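Local coordinates for protein xylanase inhibitor TL-XI (Triticum aestivum, PDB 3G7M) that inhibits xylanases noncompetitively as a small thaumatin-like protein of wheat, and probably contributes to plant defence, at residues Val109-Ser117 with Ala140-Pro151. The protein carries 4 engineered substitutions. Numbering follows the deposited sequence.
Engineered in segment 109-117: V109 (natural residue Leu), N112 (natural residue Asp).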
# COMPACT_ATOMS: atom_id res chain seq x y z
N VAL A 109 -3.47 8.43 -5.04
CA VAL A 109 -4.19 7.35 -5.69
C VAL A 109 -5.32 6.93 -4.70
O VAL A 109 -5.06 6.74 -3.50
CB VAL A 109 -3.23 6.15 -6.17
CG1 VAL A 109 -3.99 5.10 -6.87
CG2 VAL A 109 -2.11 6.59 -7.13
N PRO A 110 -6.59 6.82 -5.18
CA PRO A 110 -7.69 6.29 -4.30
C PRO A 110 -7.49 4.82 -3.91
O PRO A 110 -7.08 4.00 -4.74
CB PRO A 110 -8.94 6.44 -5.18
CG PRO A 110 -8.40 6.62 -6.61
CD PRO A 110 -7.10 7.31 -6.48
N MET A 111 -7.77 4.49 -2.66
CA MET A 111 -7.54 3.13 -2.22
C MET A 111 -8.76 2.46 -1.64
O MET A 111 -9.66 3.11 -1.13
CB MET A 111 -6.43 3.11 -1.18
CG MET A 111 -5.04 3.19 -1.72
SD MET A 111 -3.88 2.99 -0.36
CE MET A 111 -2.38 3.40 -1.26
N ASN A 112 -8.78 1.13 -1.72
CA ASN A 112 -9.74 0.31 -1.00
C ASN A 112 -9.04 -0.88 -0.33
O ASN A 112 -8.49 -1.76 -1.04
CB ASN A 112 -10.83 -0.20 -1.95
CG ASN A 112 -12.11 0.53 -1.82
OD1 ASN A 112 -13.18 -0.05 -1.96
ND2 ASN A 112 -12.02 1.84 -1.56
N LEU A 113 -9.05 -0.92 1.01
CA LEU A 113 -8.49 -2.05 1.75
C LEU A 113 -9.64 -2.94 2.16
O LEU A 113 -10.62 -2.46 2.77
CB LEU A 113 -7.74 -1.58 2.99
CG LEU A 113 -6.40 -0.87 2.72
CD1 LEU A 113 -6.58 0.56 2.16
CD2 LEU A 113 -5.57 -0.80 4.00
N LYS A 114 -9.55 -4.21 1.80
CA LYS A 114 -10.59 -5.17 2.21
C LYS A 114 -10.08 -6.57 2.62
O LYS A 114 -9.05 -7.05 2.15
CB LYS A 114 -11.72 -5.26 1.16
CG LYS A 114 -11.27 -5.60 -0.25
CD LYS A 114 -12.42 -5.52 -1.26
CE LYS A 114 -12.69 -4.06 -1.64
NZ LYS A 114 -13.70 -3.98 -2.70
N CYS A 115 -10.84 -7.21 3.51
CA CYS A 115 -10.56 -8.55 3.95
C CYS A 115 -11.73 -9.47 3.65
O CYS A 115 -12.90 -9.04 3.74
CB CYS A 115 -10.26 -8.56 5.43
SG CYS A 115 -9.31 -10.00 5.91
N SER A 116 -11.43 -10.73 3.32
CA SER A 116 -12.45 -11.72 3.02
C SER A 116 -13.28 -12.09 4.26
O SER A 116 -14.35 -12.68 4.15
CB SER A 116 -11.80 -12.96 2.40
OG SER A 116 -10.83 -13.54 3.26
N SER A 117 -12.76 -11.71 5.43
CA SER A 117 -13.41 -11.92 6.71
C SER A 117 -13.85 -10.60 7.36
O SER A 117 -14.66 -10.59 8.31
CB SER A 117 -12.47 -12.68 7.66
OG SER A 117 -12.19 -13.93 7.08
N ALA A 140 -9.56 -14.37 10.64
CA ALA A 140 -9.89 -15.79 10.32
C ALA A 140 -8.65 -16.69 10.10
O ALA A 140 -7.52 -16.18 9.87
CB ALA A 140 -10.86 -15.90 9.11
N ALA A 141 -8.88 -18.01 10.18
CA ALA A 141 -7.81 -18.99 9.98
C ALA A 141 -7.21 -18.91 8.56
O ALA A 141 -5.98 -18.99 8.41
CB ALA A 141 -8.29 -20.44 10.30
N GLY A 142 -8.07 -18.74 7.54
CA GLY A 142 -7.59 -18.74 6.15
C GLY A 142 -8.00 -17.49 5.36
O GLY A 142 -8.33 -17.59 4.17
N SER A 143 -7.96 -16.33 6.03
CA SER A 143 -8.49 -15.07 5.45
C SER A 143 -7.59 -14.44 4.38
O SER A 143 -6.42 -14.83 4.22
CB SER A 143 -8.85 -14.05 6.56
OG SER A 143 -7.75 -13.81 7.42
N ARG A 144 -8.13 -13.47 3.63
CA ARG A 144 -7.42 -12.94 2.48
C ARG A 144 -7.52 -11.42 2.39
O ARG A 144 -8.62 -10.90 2.24
CB ARG A 144 -7.95 -13.62 1.21
CG ARG A 144 -7.30 -14.96 1.00
CD ARG A 144 -8.18 -15.95 0.27
NE ARG A 144 -7.65 -17.30 0.48
CZ ARG A 144 -8.33 -18.43 0.23
NH1 ARG A 144 -9.57 -18.38 -0.25
NH2 ARG A 144 -7.76 -19.61 0.48
N LEU A 145 -6.38 -10.73 2.48
CA LEU A 145 -6.31 -9.27 2.38
C LEU A 145 -6.15 -8.76 0.95
O LEU A 145 -5.34 -9.33 0.17
CB LEU A 145 -5.14 -8.75 3.20
CG LEU A 145 -5.29 -8.66 4.72
CD1 LEU A 145 -3.98 -8.23 5.31
CD2 LEU A 145 -6.37 -7.64 5.08
N GLN A 146 -6.88 -7.68 0.63
CA GLN A 146 -6.81 -7.04 -0.69
C GLN A 146 -6.71 -5.51 -0.61
O GLN A 146 -7.54 -4.84 0.00
CB GLN A 146 -7.99 -7.46 -1.55
CG GLN A 146 -7.77 -7.19 -3.03
CD GLN A 146 -8.84 -7.84 -3.91
OE1 GLN A 146 -9.88 -8.31 -3.41
NE2 GLN A 146 -8.58 -7.87 -5.23
N ILE A 147 -5.67 -4.97 -1.25
CA ILE A 147 -5.55 -3.54 -1.45
C ILE A 147 -5.84 -3.25 -2.92
O ILE A 147 -5.20 -3.80 -3.81
CB ILE A 147 -4.16 -3.06 -1.12
CG1 ILE A 147 -3.63 -3.72 0.15
CG2 ILE A 147 -4.12 -1.58 -1.03
CD1 ILE A 147 -4.32 -3.31 1.43
N VAL A 148 -6.81 -2.40 -3.19
CA VAL A 148 -7.12 -2.02 -4.57
C VAL A 148 -6.76 -0.54 -4.77
O VAL A 148 -7.08 0.35 -3.94
CB VAL A 148 -8.63 -2.36 -4.96
CG1 VAL A 148 -8.89 -2.16 -6.45
CG2 VAL A 148 -9.00 -3.77 -4.56
N PHE A 149 -6.09 -0.28 -5.89
CA PHE A 149 -5.97 1.09 -6.42
C PHE A 149 -7.04 1.34 -7.47
O PHE A 149 -7.25 0.51 -8.35
CB PHE A 149 -4.57 1.34 -7.03
CG PHE A 149 -3.44 1.13 -6.04
CD1 PHE A 149 -3.15 2.09 -5.10
CD2 PHE A 149 -2.68 -0.04 -6.05
CE1 PHE A 149 -2.15 1.90 -4.21
CE2 PHE A 149 -1.68 -0.22 -5.14
CZ PHE A 149 -1.42 0.76 -4.23
N CYS A 150 -7.67 2.51 -7.35
CA CYS A 150 -8.81 2.93 -8.18
C CYS A 150 -9.92 1.88 -8.11
O CYS A 150 -10.22 1.22 -9.11
CB CYS A 150 -8.39 3.29 -9.62
SG CYS A 150 -6.95 4.43 -9.80
N PRO A 151 -10.53 1.70 -6.92
CA PRO A 151 -11.61 0.76 -6.76
C PRO A 151 -12.89 1.22 -7.47
O PRO A 151 -13.68 0.35 -7.86
CB PRO A 151 -11.84 0.77 -5.25
CG PRO A 151 -11.44 2.11 -4.82
CD PRO A 151 -10.27 2.45 -5.67
OXT PRO A 151 -13.15 2.43 -7.68
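F149 lays its ring beside M111 where strands 111-115 and 145-149 run antiparallel, their axes 4.7 Å apart. F149 CB rests against CG1 of V109, an engineered residue, at 3.8 Å. With CG, close to the same V109 methyl, turned anti to the carbonyl carbon (chi1 -58°), the ring leaves on the M111 side: CD1 touches both V109 CG1 and M111 CG, and F149 CE1 meets M111 CE at 3.3 Å, at the ring edge and near its plane. CZ grazes M111 CE too, while M111 SD stands obliquely to the ring in a Met-aromatic contact. With an alanine here instead of F149, the M111 methyl and V109 CG1 would probably lose their shared partner, opening a gap. On the same face L113 CG meets I147 CD1 at 3.5 Å, and L145 CD2 packs on C115 SG.

The backbones pair through N112 with V148 and K114 with Q146, two bonds each. Past the last pair, S116 OG accepts R144 N at 2.7 Å. On the other face the engineered N112 sets its amide against P151 CB and CG, its ND2 bonded to M111 O.

Strand 3-7 flanks 145-149 and 121-123 flanks 111-115, while 86-91 and 95-101 of the second sheet cover the M111-L113-L145 face, as in a thaumatin-type beta sandwich; disulfide C115-C138 reaches strand 135-139 of that sheet, and C9-C150 joins the chain just after strands 3-7 and 145-149.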